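Local coordinates for transcriptional regulator, TetR family (PDB 3C2B), which probably binds DNA as a transcription factor of the TetR family, in a dimer of all-helical subunits, at residues A[39-44]-A[50-55]; A[65-70]-A[110-115]; A[94-99]-A[163-168]. All blocks are in the same frame, centred on the assembly; numbering follows the deposited sequence.

Overall arrangement
The three contacts run along an elongated, all-helical subunit. Interaction 1 joins helices 38-45 and 49-56 within the predicted DNA-binding motif. Interaction 2 lies about 17 Å away between centres and pairs helix 59-71, the next helix in the chain, with helix 107-120. Interaction 3 lies about 23 Å beyond interaction 2, centre to centre, and joins helices 86-104 and 161-173. Interaction 1 closes before the others open, but the segments of interactions 2 and 3 alternate along the chain. The centres of interactions 1 and 3 are about 40 Å apart. Interaction 2 thus lies between the two and probably joins the DNA-binding end to the C-terminal body, where interactions 2 and 3 reach the second subunit.

Interaction 1: residues A[39-44]-A[50-55]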
# COMPACT_ATOMS: atom_id res chain seq x y z
N SER A 39 -22.42 -20.97 4.75
CA SER A 39 -23.83 -20.95 4.32
C SER A 39 -24.13 -19.99 3.17
O SER A 39 -25.01 -20.25 2.36
CB SER A 39 -24.74 -20.59 5.50
OG SER A 39 -25.15 -21.75 6.19
N GLY A 40 -23.42 -18.86 3.10
CA GLY A 40 -23.61 -17.92 2.01
C GLY A 40 -23.22 -18.64 0.74
O GLY A 40 -23.97 -18.65 -0.24
N LEU A 41 -22.06 -19.28 0.77
CA LEU A 41 -21.53 -19.99 -0.40
C LEU A 41 -22.28 -21.30 -0.73
O LEU A 41 -22.32 -21.72 -1.89
CB LEU A 41 -20.03 -20.21 -0.24
CG LEU A 41 -19.22 -20.60 -1.49
CD1 LEU A 41 -19.28 -22.12 -1.77
CD2 LEU A 41 -19.64 -19.78 -2.74
N ALA A 42 -22.87 -21.94 0.27
CA ALA A 42 -23.79 -23.06 -0.00
C ALA A 42 -24.99 -22.57 -0.82
O ALA A 42 -25.37 -23.22 -1.81
CB ALA A 42 -24.24 -23.74 1.29
N ARG A 43 -25.56 -21.43 -0.42
CA ARG A 43 -26.70 -20.79 -1.08
C ARG A 43 -26.35 -20.34 -2.50
O ARG A 43 -27.06 -20.70 -3.44
CB ARG A 43 -27.21 -19.56 -0.30
CG ARG A 43 -27.94 -19.82 1.04
CD ARG A 43 -28.10 -18.46 1.79
NE ARG A 43 -28.29 -18.56 3.25
CZ ARG A 43 -29.44 -18.84 3.88
NH1 ARG A 43 -30.55 -19.08 3.19
NH2 ARG A 43 -29.48 -18.87 5.21
N ALA A 44 -25.26 -19.56 -2.63
CA ALA A 44 -24.79 -19.03 -3.93
C ALA A 44 -24.46 -20.10 -5.01
O ALA A 44 -24.84 -19.96 -6.18
CB ALA A 44 -23.61 -18.10 -3.70
N GLU A 50 -20.93 -29.59 4.07
CA GLU A 50 -20.04 -30.74 4.27
C GLU A 50 -19.40 -31.23 2.96
O GLU A 50 -18.38 -31.93 2.98
CB GLU A 50 -20.73 -31.89 5.03
CG GLU A 50 -22.11 -32.29 4.52
CD GLU A 50 -23.24 -31.60 5.26
OE1 GLU A 50 -23.19 -30.36 5.45
OE2 GLU A 50 -24.19 -32.29 5.66
N SER A 51 -20.01 -30.86 1.83
CA SER A 51 -19.35 -30.95 0.53
C SER A 51 -18.17 -29.97 0.42
O SER A 51 -17.10 -30.33 -0.11
CB SER A 51 -20.35 -30.70 -0.60
OG SER A 51 -19.71 -30.15 -1.73
N LEU A 52 -18.35 -28.75 0.90
CA LEU A 52 -17.26 -27.77 0.98
C LEU A 52 -16.05 -28.31 1.75
O LEU A 52 -14.90 -27.99 1.41
CB LEU A 52 -17.75 -26.47 1.61
CG LEU A 52 -18.02 -25.27 0.68
CD1 LEU A 52 -17.96 -25.63 -0.80
CD2 LEU A 52 -19.32 -24.57 1.04
N TYR A 53 -16.31 -29.14 2.75
CA TYR A 53 -15.27 -29.77 3.56
C TYR A 53 -14.37 -30.75 2.79
O TYR A 53 -13.14 -30.67 2.90
CB TYR A 53 -15.88 -30.44 4.80
CG TYR A 53 -14.86 -31.07 5.73
CD1 TYR A 53 -14.64 -32.45 5.73
CD2 TYR A 53 -14.12 -30.28 6.62
CE1 TYR A 53 -13.70 -33.03 6.59
CE2 TYR A 53 -13.17 -30.85 7.47
CZ TYR A 53 -12.97 -32.23 7.46
OH TYR A 53 -12.05 -32.79 8.30
N LYS A 54 -14.96 -31.66 2.00
CA LYS A 54 -14.16 -32.66 1.26
C LYS A 54 -13.53 -32.10 -0.02
O LYS A 54 -12.63 -32.72 -0.59
CB LYS A 54 -14.93 -33.97 1.03
CG LYS A 54 -15.58 -34.17 -0.35
CD LYS A 54 -17.04 -33.72 -0.37
CE LYS A 54 -17.75 -34.13 -1.65
NZ LYS A 54 -18.63 -35.31 -1.45
N TRP A 55 -13.99 -30.93 -0.46
CA TRP A 55 -13.37 -30.24 -1.59
C TRP A 55 -12.08 -29.50 -1.19
O TRP A 55 -11.05 -29.65 -1.85
CB TRP A 55 -14.34 -29.25 -2.25
CG TRP A 55 -15.49 -29.90 -3.02
CD1 TRP A 55 -15.57 -31.18 -3.48
CD2 TRP A 55 -16.70 -29.25 -3.45
NE1 TRP A 55 -16.76 -31.39 -4.14
CE2 TRP A 55 -17.47 -30.21 -4.14
CE3 TRP A 55 -17.20 -27.95 -3.31
CZ2 TRP A 55 -18.72 -29.91 -4.69
CZ3 TRP A 55 -18.46 -27.66 -3.85
CH2 TRP A 55 -19.19 -28.63 -4.53
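Leu41 and Leu52 meet by their methyl ends and make nearly all of this contact. CD1 of Leu41 sits against the fork of Leu52. Leu41 CD1 is 3.7 Å from Leu52 CD2 and 3.9 Å from Leu52 CD1, so one methyl group touches both branches. The two side chains approach at a slant. Leu41 reaches across because its CG lies opposite the backbone N (chi1 -164°). Leu52 has unusual torsions, with chi2 at 9°, close to eclipsed. This may reflect strain or an imprecise fit of the branch. Beyond the leucines the contact soon thins. Ala42 adds a marginal approach, its backbone N lying 4.5 Å from Leu52 CD2. The nearest CA atoms across the contact, those of Ala42 and Leu52, are still 8.1 Å apart.

The inner side is well packed. Leu41 also rests on Val20, Gln23 and Ala24 of helix 15-31, and Cys47 of the turn touches both leucines. Trp55 lies on Val20 and Cys47, and its ring has Ser51 OG 3.0 Å above one face, toward the rim. The outer side is different. Ser39 and Arg43 on one helix, and Glu50, Tyr53 and Lys54 on the other, are exposed and take no part in the contact.

The pair of helices with its short turn is the helix-turn-helix predicted for residues 37-56. In this motif the second helix, here 49-56, usually reads the DNA. No hydrogen bond or salt bridge links the two segments, and only 96 Å² is buried between them. The chemistry is therefore purely apolar. The two helices meet here through one leucine pair, backed by Cys47, while the charged side chains and Tyr53 lie on the exposed side, consistent with a DNA-binding surface.

Interaction 2: residues A[65-70]-A[110-115]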
# COMPACT_ATOMS: atom_id res chain seq x y z
N ALA A 65 -7.66 -22.04 -1.73
CA ALA A 65 -8.00 -22.55 -3.06
C ALA A 65 -8.56 -21.43 -3.92
O ALA A 65 -8.32 -21.39 -5.11
CB ALA A 65 -8.98 -23.74 -2.98
N MSE A 66 -9.30 -20.52 -3.29
CA MSE A 66 -9.75 -19.27 -3.91
C MSE A 66 -8.56 -18.41 -4.42
O MSE A 66 -8.56 -17.90 -5.55
CB MSE A 66 -10.59 -18.46 -2.91
CG MSE A 66 -11.94 -19.08 -2.48
SE MSE A 66 -12.90 -17.98 -1.13
CE MSE A 66 -13.10 -16.31 -2.14
N ILE A 67 -7.57 -18.22 -3.56
CA ILE A 67 -6.33 -17.51 -3.92
C ILE A 67 -5.56 -18.24 -5.06
O ILE A 67 -5.14 -17.58 -6.01
CB ILE A 67 -5.41 -17.28 -2.69
CG1 ILE A 67 -6.08 -16.31 -1.71
CG2 ILE A 67 -4.02 -16.76 -3.12
CD1 ILE A 67 -5.31 -16.04 -0.41
N THR A 68 -5.39 -19.56 -4.97
CA THR A 68 -4.63 -20.29 -6.00
C THR A 68 -5.44 -20.57 -7.27
O THR A 68 -4.85 -20.76 -8.34
CB THR A 68 -3.96 -21.57 -5.47
OG1 THR A 68 -4.95 -22.56 -5.20
CG2 THR A 68 -3.16 -21.27 -4.20
N PHE A 69 -6.77 -20.60 -7.16
CA PHE A 69 -7.68 -20.67 -8.32
C PHE A 69 -7.57 -19.37 -9.12
O PHE A 69 -7.49 -19.40 -10.34
CB PHE A 69 -9.13 -20.91 -7.86
CG PHE A 69 -10.19 -20.74 -8.94
CD1 PHE A 69 -10.35 -21.71 -9.94
CD2 PHE A 69 -11.06 -19.65 -8.93
CE1 PHE A 69 -11.34 -21.56 -10.94
CE2 PHE A 69 -12.06 -19.50 -9.92
CZ PHE A 69 -12.20 -20.46 -10.92
N GLN A 70 -7.58 -18.23 -8.42
CA GLN A 70 -7.48 -16.95 -9.11
C GLN A 70 -6.11 -16.75 -9.76
O GLN A 70 -6.02 -16.44 -10.95
CB GLN A 70 -7.84 -15.80 -8.19
CG GLN A 70 -7.65 -14.42 -8.82
CD GLN A 70 -8.70 -14.08 -9.90
OE1 GLN A 70 -9.60 -14.86 -10.20
NE2 GLN A 70 -8.57 -12.88 -10.46
N LEU A 110 -8.19 -6.94 -5.51
CA LEU A 110 -8.42 -6.13 -4.29
C LEU A 110 -9.10 -6.94 -3.20
O LEU A 110 -8.70 -6.87 -2.04
CB LEU A 110 -9.23 -4.87 -4.58
CG LEU A 110 -8.49 -3.79 -5.35
CD1 LEU A 110 -9.53 -2.81 -5.93
CD2 LEU A 110 -7.42 -3.06 -4.51
N ALA A 111 -10.12 -7.70 -3.58
CA ALA A 111 -10.93 -8.47 -2.64
C ALA A 111 -10.10 -9.60 -2.02
O ALA A 111 -10.17 -9.82 -0.80
CB ALA A 111 -12.13 -9.04 -3.34
N LEU A 112 -9.25 -10.26 -2.80
CA LEU A 112 -8.40 -11.30 -2.20
C LEU A 112 -7.34 -10.73 -1.24
O LEU A 112 -7.12 -11.27 -0.14
CB LEU A 112 -7.77 -12.18 -3.29
CG LEU A 112 -8.88 -13.00 -3.95
CD1 LEU A 112 -8.39 -13.49 -5.32
CD2 LEU A 112 -9.41 -14.17 -3.05
N ASN A 113 -6.72 -9.64 -1.66
CA ASN A 113 -5.82 -8.89 -0.79
C ASN A 113 -6.47 -8.40 0.48
O ASN A 113 -5.92 -8.62 1.56
CB ASN A 113 -5.12 -7.75 -1.55
CG ASN A 113 -3.92 -8.25 -2.34
OD1 ASN A 113 -2.88 -8.52 -1.75
ND2 ASN A 113 -4.08 -8.45 -3.64
N ARG A 114 -7.66 -7.80 0.38
CA ARG A 114 -8.45 -7.47 1.57
C ARG A 114 -8.66 -8.68 2.45
O ARG A 114 -8.51 -8.60 3.66
CB ARG A 114 -9.82 -6.93 1.19
CG ARG A 114 -9.78 -5.56 0.54
CD ARG A 114 -11.16 -5.11 0.08
NE ARG A 114 -11.04 -3.81 -0.58
CZ ARG A 114 -11.56 -3.56 -1.78
NH1 ARG A 114 -12.28 -4.49 -2.41
NH2 ARG A 114 -11.37 -2.38 -2.33
N LEU A 115 -9.02 -9.81 1.85
CA LEU A 115 -9.31 -11.02 2.64
C LEU A 115 -8.07 -11.46 3.43
O LEU A 115 -8.15 -11.64 4.65
CB LEU A 115 -9.79 -12.15 1.73
CG LEU A 115 -9.91 -13.51 2.41
CD1 LEU A 115 -11.10 -13.45 3.29
CD2 LEU A 115 -10.02 -14.63 1.39
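Leu112 projects from helix 107-120 and meets Met66, Ile67 and Gln70 on helix 59-71. Its two methyl groups divide the work. Leu112 CD1 lies against the aliphatic part of Gln70, 3.7 Å from Gln70 CG and equally near CB. Leu112 CD2 lies nearer the N-terminal end of segment 65-70, 4.2 Å from Ile67 CG1 and 4.4 Å from CE of Met66, which is modelled as selenomethionine. Ile67 and Leu112 pass each other in opposite senses. The bend of Gln70 at chi2 (72°) turns the amide off the line of CB and CG, and Gln70 OE1 is hydrogen-bonded to Lys73 NZ. The two segments run roughly antiparallel, at 149°, and their axes come within 11.0 Å. In TetR-family folds the helix after the helix-turn-helix links the DNA-binding domain to the larger C-terminal domain, and helix 59-71 holds that place here. A second shell touches each partner. Leu36 touches Met66, Leu130 and Leu131 of helix 127-134 touch Ile67, and Leu25 of helix 15-31 touches Gln70. Farther out, Arg114 is held by hydrogen bonds to the carbonyls of Met180 and Leu181, and it packs on Ser121 of the second subunit.

Interaction 3: residues A[94-99]-A[163-168]; sequences EVFAHD and EAYRSF
Phe96 pushes its ring into the hollow between Tyr165 and Phe168, which stand one helical turn apart on helix 161-173. A chi1 of 174° swings the ring of Phe96 away from its own backbone N and out toward both partners. On one flank CD2 of Phe96 comes to 3.6 Å from Phe168 CE2. The ring planes are 27° from parallel and the centroids 5.9 Å apart, an offset that leaves little overlap. At the far end, Phe96 CZ lies 3.9 Å from Tyr165 OH, which lies at the edge of the Phe96 ring, near its plane. Phe96 CZ is also 4.1 Å from Tyr165 CE1. Ala97 is a small bump beside this aromatic group, its CB 4.4 Å from Phe168 CZ. These large side chains span segments whose axes come no closer than 13.1 Å and cross at -61°. Tyr165 OH is hydrogen-bonded to Asp140 OD1 of helix 137-152, and the ring of Phe201 meets Phe168. A formic acid molecule, probably from crystallisation, lies about 4 Å from the side chain of Tyr165. Such an aromatic core between obliquely crossing helices fits the C-terminal domain of TetR-family regulators, which commonly holds the ligand pocket and the dimer interface.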
# COMPACT_ATOMS: atom_id res chain seq x y z
N GLU A 94 6.46 1.90 -19.96
CA GLU A 94 5.15 2.52 -19.76
C GLU A 94 4.02 1.48 -19.76
O GLU A 94 3.11 1.57 -18.95
CB GLU A 94 4.86 3.58 -20.83
CG GLU A 94 5.77 4.81 -20.72
CD GLU A 94 5.34 5.95 -21.66
OE1 GLU A 94 4.12 6.17 -21.85
OE2 GLU A 94 6.22 6.62 -22.20
N VAL A 95 4.06 0.53 -20.72
CA VAL A 95 3.02 -0.49 -20.80
C VAL A 95 3.02 -1.33 -19.50
O VAL A 95 1.97 -1.59 -18.92
CB VAL A 95 3.13 -1.35 -22.09
CG1 VAL A 95 2.13 -2.53 -22.07
CG2 VAL A 95 2.93 -0.47 -23.36
N PHE A 96 4.21 -1.69 -19.05
CA PHE A 96 4.33 -2.34 -17.78
C PHE A 96 3.63 -1.55 -16.63
O PHE A 96 2.78 -2.08 -15.89
CB PHE A 96 5.79 -2.59 -17.42
CG PHE A 96 5.92 -3.13 -16.06
CD1 PHE A 96 5.76 -4.51 -15.84
CD2 PHE A 96 6.10 -2.27 -14.96
CE1 PHE A 96 5.80 -5.05 -14.54
CE2 PHE A 96 6.14 -2.80 -13.63
CZ PHE A 96 5.98 -4.20 -13.44
N ALA A 97 4.00 -0.28 -16.47
CA ALA A 97 3.48 0.51 -15.33
C ALA A 97 1.95 0.55 -15.33
O ALA A 97 1.32 0.39 -14.29
CB ALA A 97 4.07 1.91 -15.37
N HIS A 98 1.36 0.74 -16.52
CA HIS A 98 -0.09 0.81 -16.69
C HIS A 98 -0.74 -0.56 -16.39
O HIS A 98 -1.75 -0.64 -15.69
CB HIS A 98 -0.35 1.28 -18.16
CG HIS A 98 -1.76 1.74 -18.44
ND1 HIS A 98 -2.06 2.55 -19.52
CD2 HIS A 98 -2.95 1.47 -17.83
CE1 HIS A 98 -3.37 2.76 -19.57
NE2 HIS A 98 -3.92 2.14 -18.54
N ASP A 99 -0.16 -1.65 -16.95
CA ASP A 99 -0.53 -3.02 -16.58
C ASP A 99 -0.47 -3.26 -15.04
O ASP A 99 -1.37 -3.84 -14.47
CB ASP A 99 0.39 -4.03 -17.25
CG ASP A 99 0.20 -4.11 -18.75
OD1 ASP A 99 -0.80 -3.57 -19.29
OD2 ASP A 99 1.05 -4.76 -19.40
N GLU A 163 16.48 -3.19 -6.21
CA GLU A 163 16.33 -1.85 -5.70
C GLU A 163 15.82 -0.91 -6.81
O GLU A 163 14.97 -0.07 -6.57
CB GLU A 163 17.68 -1.43 -5.14
CG GLU A 163 17.75 -0.10 -4.50
CD GLU A 163 17.01 0.04 -3.17
OE1 GLU A 163 16.75 -0.96 -2.46
OE2 GLU A 163 16.73 1.20 -2.83
N ALA A 164 16.33 -1.10 -8.02
CA ALA A 164 15.80 -0.39 -9.17
C ALA A 164 14.33 -0.73 -9.34
O ALA A 164 13.55 0.16 -9.59
CB ALA A 164 16.57 -0.72 -10.44
N TYR A 165 13.96 -2.00 -9.24
CA TYR A 165 12.53 -2.39 -9.35
C TYR A 165 11.71 -1.85 -8.19
O TYR A 165 10.59 -1.32 -8.37
CB TYR A 165 12.35 -3.92 -9.52
CG TYR A 165 10.89 -4.41 -9.59
CD1 TYR A 165 9.89 -3.61 -10.18
CD2 TYR A 165 10.52 -5.67 -9.10
CE1 TYR A 165 8.57 -4.02 -10.26
CE2 TYR A 165 9.16 -6.10 -9.20
CZ TYR A 165 8.21 -5.27 -9.79
OH TYR A 165 6.87 -5.63 -9.87
N ARG A 166 12.28 -1.93 -6.99
CA ARG A 166 11.69 -1.32 -5.79
C ARG A 166 11.29 0.16 -6.00
O ARG A 166 10.11 0.57 -5.69
CB ARG A 166 12.59 -1.54 -4.52
CG ARG A 166 11.88 -1.13 -3.22
CD ARG A 166 12.81 -1.16 -1.96
NE ARG A 166 12.07 -0.79 -0.76
CZ ARG A 166 11.72 0.47 -0.42
NH1 ARG A 166 12.07 1.50 -1.17
NH2 ARG A 166 11.01 0.69 0.67
N SER A 167 12.24 0.95 -6.50
CA SER A 167 12.03 2.36 -6.81
C SER A 167 10.94 2.54 -7.87
O SER A 167 10.04 3.33 -7.69
CB SER A 167 13.31 3.01 -7.33
OG SER A 167 14.30 3.10 -6.31
N PHE A 168 11.01 1.79 -8.95
CA PHE A 168 10.04 1.87 -10.04
C PHE A 168 8.66 1.57 -9.52
O PHE A 168 7.70 2.29 -9.82
CB PHE A 168 10.42 0.86 -11.13
CG PHE A 168 9.69 1.05 -12.44
CD1 PHE A 168 9.25 2.31 -12.87
CD2 PHE A 168 9.44 -0.05 -13.26
CE1 PHE A 168 8.62 2.45 -14.12
CE2 PHE A 168 8.83 0.10 -14.51
CZ PHE A 168 8.41 1.36 -14.93